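23S rRNA (guanine(2535)-N(1))-methyltransferase (Streptomyces viridochromogenes, PDB 1O9G) methylates guanine-2535 of 23S ribosomal RNA at N1, using S-adenosyl-L-methionine as methyl donor, and thereby confers resistance to the orthosomycin antibiotic avilamycin. Local coordinates at residues A[55-60]-A[172-177]; A[210-215]-A[236-241]; A[100-105]-A[137-142]. The protein carries 3 engineered substitutions. All coordinates share one frame; numbering follows the deposited sequence.

Interaction 1: A[55-60]-A[172-177]; sequences LWDPCC and VLTDLP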
loop_
_atom_site.group_PDB
_atom_site.type_symbol
_atom_site.label_atom_id
_atom_site.label_comp_id
_atom_site.label_asym_id
_atom_site.label_seq_id
_atom_site.Cartn_x
_atom_site.Cartn_y
_atom_site.Cartn_z
ATOM N N LEU A 55 6.604 -5.998 -2.788
ATOM C CA LEU A 55 5.709 -5.385 -1.804
ATOM C C LEU A 55 4.288 -5.921 -1.962
ATOM O O LEU A 55 3.758 -5.935 -3.067
ATOM C CB LEU A 55 5.702 -3.886 -2.013
ATOM C CG LEU A 55 4.701 -3.004 -1.254
ATOM C CD1 LEU A 55 4.924 -3.061 0.186
ATOM C CD2 LEU A 55 4.697 -1.571 -1.755
ATOM N N TRP A 56 3.685 -6.328 -0.835
ATOM C CA TRP A 56 2.347 -6.895 -0.804
ATOM C C TRP A 56 1.473 -6.066 0.138
ATOM O O TRP A 56 1.851 -5.813 1.284
ATOM C CB TRP A 56 2.439 -8.317 -0.287
ATOM C CG TRP A 56 1.182 -9.130 -0.171
ATOM C CD1 TRP A 56 -0.024 -8.933 -0.775
ATOM C CD2 TRP A 56 1.070 -10.358 0.562
ATOM N NE1 TRP A 56 -0.881 -9.956 -0.452
ATOM C CE2 TRP A 56 -0.248 -10.835 0.376
ATOM C CE3 TRP A 56 1.928 -11.065 1.408
ATOM C CZ2 TRP A 56 -0.710 -11.997 0.968
ATOM C CZ3 TRP A 56 1.456 -12.246 2.007
ATOM C CH2 TRP A 56 0.155 -12.690 1.777
ATOM N N ASP A 57 0.273 -5.722 -0.347
ATOM C CA ASP A 57 -0.782 -5.166 0.470
ATOM C C ASP A 57 -1.942 -6.158 0.462
ATOM O O ASP A 57 -2.676 -6.258 -0.530
ATOM C CB ASP A 57 -1.227 -3.816 -0.043
ATOM C CG ASP A 57 -2.202 -3.144 0.872
ATOM O OD1 ASP A 57 -2.818 -3.828 1.738
ATOM O OD2 ASP A 57 -2.396 -1.912 0.799
ATOM N N PRO A 58 -2.059 -6.953 1.533
ATOM C CA PRO A 58 -3.087 -7.999 1.666
ATOM C C PRO A 58 -4.444 -7.518 2.184
ATOM O O PRO A 58 -5.356 -8.333 2.378
ATOM C CB PRO A 58 -2.471 -8.966 2.671
ATOM C CG PRO A 58 -1.716 -8.071 3.607
ATOM C CD PRO A 58 -1.146 -6.993 2.688
ATOM N N CYS A 59 -4.570 -6.220 2.432
ATOM C CA CYS A 59 -5.851 -5.587 2.737
ATOM C C CYS A 59 -5.935 -4.332 1.916
ATOM O O CYS A 59 -6.029 -3.223 2.424
ATOM C CB CYS A 59 -6.029 -5.254 4.206
ATOM S SG CYS A 59 -5.607 -6.557 5.347
ATOM N N CYS A 60 -5.901 -4.501 0.602
ATOM C CA CYS A 60 -5.572 -3.384 -0.246
ATOM C C CYS A 60 -6.648 -2.315 -0.396
ATOM O O CYS A 60 -6.335 -1.209 -0.836
ATOM C CB CYS A 60 -5.145 -3.882 -1.636
ATOM S SG CYS A 60 -6.441 -4.657 -2.617
ATOM N N VAL A 172 5.369 -6.278 3.627
ATOM C CA VAL A 172 3.924 -6.121 3.652
ATOM C C VAL A 172 3.662 -4.740 4.251
ATOM O O VAL A 172 4.245 -4.369 5.257
ATOM C CB VAL A 172 3.276 -7.184 4.513
ATOM C CG1 VAL A 172 1.799 -6.800 4.825
ATOM C CG2 VAL A 172 3.392 -8.528 3.854
ATOM N N LEU A 173 2.764 -3.988 3.629
ATOM C CA LEU A 173 2.399 -2.669 4.150
ATOM C C LEU A 173 0.913 -2.522 3.905
ATOM O O LEU A 173 0.457 -2.602 2.778
ATOM C CB LEU A 173 3.223 -1.563 3.497
ATOM C CG LEU A 173 3.189 -0.167 4.114
ATOM C CD1 LEU A 173 4.407 0.643 3.661
ATOM C CD2 LEU A 173 1.929 0.591 3.786
ATOM N N THR A 174 0.155 -2.350 4.984
ATOM C CA THR A 174 -1.274 -2.238 4.867
ATOM C C THR A 174 -1.887 -1.336 5.935
ATOM O O THR A 174 -1.403 -1.242 7.040
ATOM C CB THR A 174 -1.887 -3.647 4.861
ATOM O OG1 THR A 174 -3.229 -3.587 4.385
ATOM C CG2 THR A 174 -1.902 -4.256 6.262
ATOM N N ASP A 175 -2.957 -0.672 5.536
ATOM C CA ASP A 175 -3.798 0.129 6.389
ATOM C C ASP A 175 -4.945 -0.772 6.792
ATOM O O ASP A 175 -5.656 -1.322 5.939
ATOM C CB ASP A 175 -4.295 1.350 5.595
ATOM C CG ASP A 175 -5.016 2.368 6.434
ATOM O OD1 ASP A 175 -4.840 2.412 7.669
ATOM O OD2 ASP A 175 -5.821 3.171 5.912
ATOM N N LEU A 176 -5.139 -0.954 8.085
ATOM C CA LEU A 176 -6.066 -1.983 8.549
ATOM C C LEU A 176 -7.488 -1.629 8.127
ATOM O O LEU A 176 -7.865 -0.455 8.131
ATOM C CB LEU A 176 -5.937 -2.204 10.056
ATOM C CG LEU A 176 -4.605 -2.807 10.523
ATOM C CD1 LEU A 176 -4.512 -2.947 12.024
ATOM C CD2 LEU A 176 -4.332 -4.151 9.826
ATOM N N PRO A 177 -8.253 -2.627 7.687
ATOM C CA PRO A 177 -9.600 -2.378 7.176
ATOM C C PRO A 177 -10.529 -1.951 8.278
ATOM O O PRO A 177 -10.439 -2.450 9.382
ATOM C CB PRO A 177 -10.033 -3.730 6.584
ATOM C CG PRO A 177 -9.063 -4.749 7.086
ATOM C CD PRO A 177 -7.881 -4.053 7.634
HETATM O O HOH W 1 -3.989 -1.072 2.730
HETATM O O HOH W 2 -7.614 -1.901 4.329
#
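T174 and D57 meet where two neighbouring parallel strands end, the threonine hydroxyl OG1 giving a hydrogen bond to carboxylate oxygen OD1 of D57 at 2.7 Å. OG1 arrives on the syn side of the carboxylate, well out of its plane. From the opposite face of that plane, and on the anti side, the backbone N of C59 donates to the same OD1 at 3.0 Å, making an Asx turn that bends the chain after the strand. Aspartate suits this point because one oxygen can serve strand and turn together. Its other oxygen, OD2, takes a bond from water 1 at 2.6 Å; this water also donates to C59 O and accepts from D175 N. Water 2 joins C59 O to D175 O.

Further back, L173 N donates to W56 O at 3.1 Å, a parallel-sheet bond. W56 and V172 form the bridge pair, their side chains alongside each other and pointing the same way, with V172 CG2 3.8 Å from ring atom CE3. The other valine branch, CG1, lies anti to its backbone N (chi1 166°) and packs on P58 CD at 3.6 Å, while P58 CB sits over one face of the indole, toward its rim. L200 of helix 190-203 closes over this apolar patch, and S83 holds W56 NE1.

By position and sequence, the two strand ends resemble the first motif and the NPPY-like fourth motif of Rossmann-like methyltransferases. Hydroxyl, amide and water tie the two loops to each other through one carboxylate, consistent with a cofactor site at these strand ends, as in related methyltransferases.

Interaction 2: A[210-215]-A[236-241]; sequences IAVTDR and SAVMVR. Engineered in segment 236-241: M239 (natural residue Leu).
Strands 210-214 and 236-241 run antiparallel, their short axes 4.7 Å apart at 161°, and pair from I210 with V240 through D214 with S236. I210, V212 and D214 form the hydrogen-bonded pairs, each with two backbone bonds; the I210 N to V240 O link, at 2.8 Å, is nearly straight at the hydrogen.

On the face bearing I210, V212 and V240, branched side chains suit the extended backbone. V212 CG2 and V238 CG1 come to 3.4 Å, tighter than usual for two carbons. The pairing already puts both side chains on one face; each methyl then occupies the crowded position between its own backbone N and carbonyl carbon, which turns it toward the other. I210 CB rests against V240 CG2 at 3.9 Å.

The opposite face carries A211, T213, A237 and M239. A211 CB touches CG of M239, an engineered selenomethionine where the natural sequence has leucine, and T213 CB faces the methyl of A237. With its hydroxyl turned fully away from its own N (chi1 180°), T213 bonds OG1 to S236 O at 2.8 Å, coming from above the carbonyl plane. D214 N also donates to S236 O, at 3.1 Å, so two donors grip this one oxygen of the buried S236. The polar ends of the D214-S236 pair find partners outside the two strands: D214 OD2 accepts from V188 N, and S236 OG hydrogen-bonds to S216 OG.

L197 and L200 of helix 190-203 cover I210, and L197 also reaches V240. Strand 171-175 flanks 210-214 in parallel, while strand 228-232 continues the sheet beyond 236-241, where A237 bonds to L230.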
loop_
_atom_site.group_PDB
_atom_site.type_symbol
_atom_site.label_atom_id
_atom_site.label_comp_id
_atom_site.label_asym_id
_atom_site.label_seq_id
_atom_site.Cartn_x
_atom_site.Cartn_y
_atom_site.Cartn_z
ATOM N N ILE A 210 6.743 -6.709 8.123
ATOM C CA ILE A 210 5.308 -6.479 8.102
ATOM C C ILE A 210 5.002 -5.162 8.799
ATOM O O ILE A 210 5.209 -5.021 9.985
ATOM C CB ILE A 210 4.523 -7.606 8.772
ATOM C CG1 ILE A 210 4.859 -8.968 8.155
ATOM C CG2 ILE A 210 3.040 -7.327 8.668
ATOM C CD1 ILE A 210 4.481 -10.123 8.999
ATOM N N ALA A 211 4.439 -4.227 8.042
ATOM C CA ALA A 211 4.132 -2.877 8.545
ATOM C C ALA A 211 2.609 -2.704 8.451
ATOM O O ALA A 211 2.015 -2.826 7.388
ATOM C CB ALA A 211 4.807 -1.838 7.740
ATOM N N VAL A 212 1.999 -2.419 9.592
ATOM C CA VAL A 212 0.568 -2.141 9.661
ATOM C C VAL A 212 0.316 -0.780 10.291
ATOM O O VAL A 212 1.028 -0.355 11.193
ATOM C CB VAL A 212 -0.170 -3.255 10.416
ATOM C CG1 VAL A 212 0.082 -4.608 9.769
ATOM C CG2 VAL A 212 0.250 -3.331 11.840
ATOM N N THR A 213 -0.716 -0.113 9.814
ATOM C CA THR A 213 -1.100 1.197 10.306
ATOM C C THR A 213 -2.607 1.239 10.582
ATOM O O THR A 213 -3.392 0.494 9.987
ATOM C CB THR A 213 -0.603 2.293 9.329
ATOM O OG1 THR A 213 -0.976 3.581 9.802
ATOM C CG2 THR A 213 -1.209 2.156 7.944
ATOM N N ASP A 214 -2.994 2.085 11.527
ATOM C CA ASP A 214 -4.371 2.166 12.046
ATOM C C ASP A 214 -4.585 3.570 12.589
ATOM O O ASP A 214 -3.631 4.301 12.831
ATOM C CB ASP A 214 -4.529 1.156 13.192
ATOM C CG ASP A 214 -5.955 0.648 13.395
ATOM O OD1 ASP A 214 -6.948 1.287 12.968
ATOM O OD2 ASP A 214 -6.168 -0.412 14.022
ATOM N N ARG A 215 -5.845 3.927 12.793
ATOM C CA ARG A 215 -6.206 5.108 13.553
ATOM C C ARG A 215 -6.162 4.722 15.022
ATOM O O ARG A 215 -7.163 4.298 15.610
ATOM C CB ARG A 215 -7.602 5.581 13.162
ATOM C CG ARG A 215 -7.992 6.927 13.736
ATOM C CD ARG A 215 -7.551 8.100 12.874
ATOM N NE ARG A 215 -8.122 8.062 11.522
ATOM C CZ ARG A 215 -7.565 8.612 10.440
ATOM N NH1 ARG A 215 -6.401 9.256 10.521
ATOM N NH2 ARG A 215 -8.181 8.525 9.263
ATOM N N SER A 236 -1.073 5.638 13.869
ATOM C CA SER A 236 0.154 4.988 14.275
ATOM C C SER A 236 0.474 3.842 13.316
ATOM O O SER A 236 -0.368 3.396 12.552
ATOM C CB SER A 236 0.078 4.477 15.711
ATOM O OG SER A 236 -0.874 3.446 15.835
ATOM N N ALA A 237 1.714 3.402 13.351
ATOM C CA ALA A 237 2.151 2.230 12.621
ATOM C C ALA A 237 3.057 1.401 13.501
ATOM O O ALA A 237 3.662 1.913 14.434
ATOM C CB ALA A 237 2.854 2.634 11.354
ATOM N N VAL A 238 3.126 0.114 13.186
ATOM C CA VAL A 238 4.036 -0.810 13.845
ATOM C C VAL A 238 4.595 -1.728 12.760
ATOM O O VAL A 238 3.916 -2.040 11.802
ATOM C CB VAL A 238 3.334 -1.596 14.983
ATOM C CG1 VAL A 238 2.253 -2.511 14.452
ATOM C CG2 VAL A 238 4.369 -2.347 15.804
HETATM N N MSE A 239 5.861 -2.111 12.950
HETATM C CA MSE A 239 6.508 -3.053 12.047
HETATM C C MSE A 239 7.064 -4.214 12.838
HETATM O O MSE A 239 7.629 -4.019 13.884
HETATM C CB MSE A 239 7.701 -2.386 11.359
HETATM C CG MSE A 239 7.392 -1.145 10.587
HETATM SE SE MSE A 239 8.984 -0.413 9.787
HETATM C CE MSE A 239 10.357 -1.203 10.975
ATOM N N VAL A 240 6.894 -5.404 12.282
ATOM C CA VAL A 240 7.430 -6.620 12.858
ATOM C C VAL A 240 8.113 -7.458 11.780
ATOM O O VAL A 240 7.844 -7.350 10.612
ATOM C CB VAL A 240 6.313 -7.494 13.537
ATOM C CG1 VAL A 240 5.665 -6.754 14.698
ATOM C CG2 VAL A 240 5.323 -7.954 12.568
ATOM N N ARG A 241 9.014 -8.317 12.217
ATOM C CA ARG A 241 9.673 -9.229 11.332
ATOM C C ARG A 241 8.932 -10.556 11.303
ATOM O O ARG A 241 8.566 -11.063 12.351
ATOM C CB ARG A 241 11.093 -9.463 11.819
ATOM C CG ARG A 241 11.841 -10.468 10.977
ATOM C CD ARG A 241 13.328 -10.278 10.908
ATOM N NE ARG A 241 13.716 -8.936 10.515
ATOM C CZ ARG A 241 14.300 -8.037 11.299
ATOM N NH1 ARG A 241 14.516 -8.296 12.596
ATOM N NH2 ARG A 241 14.669 -6.851 10.782
#

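Interaction 3: A[100-105]-A[137-142]; sequences LSPAGL and RLTAEG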
loop_
_atom_site.group_PDB
_atom_site.type_symbol
_atom_site.label_atom_id
_atom_site.label_comp_id
_atom_site.label_asym_id
_atom_site.label_seq_id
_atom_site.Cartn_x
_atom_site.Cartn_y
_atom_site.Cartn_z
ATOM N N LEU A 100 -0.012 1.383 -13.027
ATOM C CA LEU A 100 1.382 0.985 -12.839
ATOM C C LEU A 100 2.063 0.631 -14.149
ATOM O O LEU A 100 3.202 0.180 -14.124
ATOM C CB LEU A 100 1.490 -0.155 -11.841
ATOM C CG LEU A 100 1.047 0.228 -10.444
ATOM C CD1 LEU A 100 1.100 -0.964 -9.564
ATOM C CD2 LEU A 100 1.901 1.366 -9.857
ATOM N N SER A 101 1.389 0.815 -15.270
ATOM C CA SER A 101 2.067 0.711 -16.563
ATOM C C SER A 101 1.948 2.005 -17.341
ATOM O O SER A 101 0.989 2.755 -17.172
ATOM C CB SER A 101 1.538 -0.439 -17.394
ATOM O OG SER A 101 0.325 -0.077 -18.005
ATOM N N PRO A 102 2.915 2.302 -18.196
ATOM C CA PRO A 102 2.736 3.462 -19.085
ATOM C C PRO A 102 1.428 3.435 -19.875
ATOM O O PRO A 102 0.791 4.503 -19.961
ATOM C CB PRO A 102 3.965 3.410 -19.980
ATOM C CG PRO A 102 5.009 2.740 -19.120
ATOM C CD PRO A 102 4.240 1.684 -18.363
ATOM N N ALA A 103 0.975 2.281 -20.344
ATOM C CA ALA A 103 -0.270 2.208 -21.121
ATOM C C ALA A 103 -1.459 2.615 -20.260
ATOM O O ALA A 103 -2.344 3.292 -20.728
ATOM C CB ALA A 103 -0.508 0.818 -21.708
ATOM N N GLY A 104 -1.485 2.207 -19.003
ATOM C CA GLY A 104 -2.567 2.591 -18.114
ATOM C C GLY A 104 -2.620 4.075 -17.831
ATOM O O GLY A 104 -3.701 4.710 -17.752
ATOM N N LEU A 105 -1.445 4.666 -17.683
ATOM C CA LEU A 105 -1.348 6.105 -17.467
ATOM C C LEU A 105 -1.739 6.862 -18.724
ATOM O O LEU A 105 -2.387 7.891 -18.628
ATOM C CB LEU A 105 0.044 6.502 -16.976
ATOM C CG LEU A 105 0.238 6.173 -15.500
ATOM C CD1 LEU A 105 1.711 6.126 -15.139
ATOM C CD2 LEU A 105 -0.510 7.149 -14.615
ATOM N N ARG A 137 7.950 9.700 -15.378
ATOM C CA ARG A 137 8.727 9.178 -14.259
ATOM C C ARG A 137 8.729 7.641 -14.242
ATOM O O ARG A 137 9.795 7.044 -14.092
ATOM C CB ARG A 137 8.255 9.760 -12.906
ATOM C CG ARG A 137 8.651 11.206 -12.711
ATOM C CD ARG A 137 8.470 11.783 -11.304
ATOM N NE ARG A 137 7.074 11.988 -10.897
ATOM C CZ ARG A 137 6.341 13.076 -11.162
ATOM N NH1 ARG A 137 6.835 14.087 -11.877
ATOM N NH2 ARG A 137 5.095 13.166 -10.703
ATOM N N LEU A 138 7.584 7.023 -14.478
ATOM C CA LEU A 138 7.484 5.580 -14.462
ATOM C C LEU A 138 8.390 4.967 -15.532
ATOM O O LEU A 138 9.124 4.011 -15.276
ATOM C CB LEU A 138 6.034 5.118 -14.639
ATOM C CG LEU A 138 5.741 3.612 -14.748
ATOM C CD1 LEU A 138 6.084 2.940 -13.433
ATOM C CD2 LEU A 138 4.309 3.371 -15.091
ATOM N N THR A 139 8.345 5.518 -16.732
ATOM C CA THR A 139 9.138 5.059 -17.857
ATOM C C THR A 139 10.632 5.143 -17.531
ATOM O O THR A 139 11.376 4.199 -17.796
ATOM C CB THR A 139 8.783 5.925 -19.083
ATOM O OG1 THR A 139 7.410 5.682 -19.430
ATOM C CG2 THR A 139 9.592 5.550 -20.307
ATOM N N ALA A 140 11.069 6.265 -16.962
ATOM C CA ALA A 140 12.478 6.475 -16.654
ATOM C C ALA A 140 12.976 5.661 -15.446
ATOM O O ALA A 140 14.142 5.347 -15.369
ATOM C CB ALA A 140 12.776 7.958 -16.469
ATOM N N GLU A 141 12.078 5.302 -14.545
ATOM C CA GLU A 141 12.443 4.672 -13.269
ATOM C C GLU A 141 12.298 3.148 -13.269
ATOM O O GLU A 141 12.473 2.514 -12.227
ATOM C CB GLU A 141 11.642 5.331 -12.122
ATOM C CG GLU A 141 12.045 6.784 -11.909
ATOM C CD GLU A 141 11.128 7.614 -11.014
ATOM O OE1 GLU A 141 10.244 7.054 -10.345
ATOM O OE2 GLU A 141 11.314 8.855 -11.035
ATOM N N GLY A 142 12.052 2.561 -14.438
ATOM C CA GLY A 142 11.998 1.119 -14.599
ATOM C C GLY A 142 10.974 0.611 -15.600
ATOM O O GLY A 142 11.008 -0.586 -15.921
#
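L100 presents its carbonyl oxygen to L138, whose methyl CD2 lies 3.5 Å from L100 O. The side chain of L100 points the other way, onto T67 and L71 of helix 64-72, so the residue faces the body of the domain with its apolar end and the helical pair with its backbone.

S101 follows as the N-cap of helix 102-119. Its OG accepts from G104 N at 3.1 Å, satisfying an amide in the first turn that has no earlier helical carbonyl to use. Serine fits because its short side chain can fold back over that turn. S101 meets L138 through its carbonyl carbon, again by way of CD2.

P102 comes next, at the first helical position, where a ring in place of the amide hydrogen costs no helical bond. Ring atom CD lies 3.7 Å from L138 CD2, the two side chains crossing at about a right angle. CG of the proline packs at 3.8 Å on OG1 of T139, a hydroxyl already bonded to R135 O one turn back in its own helix.

One turn further on, L105 points at the second helix and sets CD1 3.8 Å from that same L138 methyl. L138 has CG anti to its backbone N (chi1 176°), which carries the branch toward the first helix; CD2 touches L100 O, the carbonyl carbon of S101, P102 CD and L105 CD1. L71 packs on L138 as well.

No hydrogen bond joins the segments. The start of one helix meets the end of the next, as in an antiparallel helical hairpin, here formed by helices 102-119 and 122-140 and lying in sequence between helix 87-98 and strand 147-151 of the Rossmann-like fold.

In the fold
Interactions 1 and 2 belong to one sheet and are both buried. They meet because strands 171-175 and 209-214 are neighbours: V172 O lies 2.8 Å from A211 N, a probable hydrogen bond. Interaction 1 is parallel pairing near the chain's centre that passes into polar loops bridged by two waters, whereas interaction 2 is regular antiparallel pairing toward the far edge, dominated by backbone bonds. Helix 190-203 packs on both. Interaction 3 stands apart, its nearest atoms about 9 Å from interaction 1 and about 17 Å from interaction 2. Partly buried, with no hydrogen bond across the segments and mostly apolar, it joins helices instead of strands, with helix 64-72 touching both it and interaction 1.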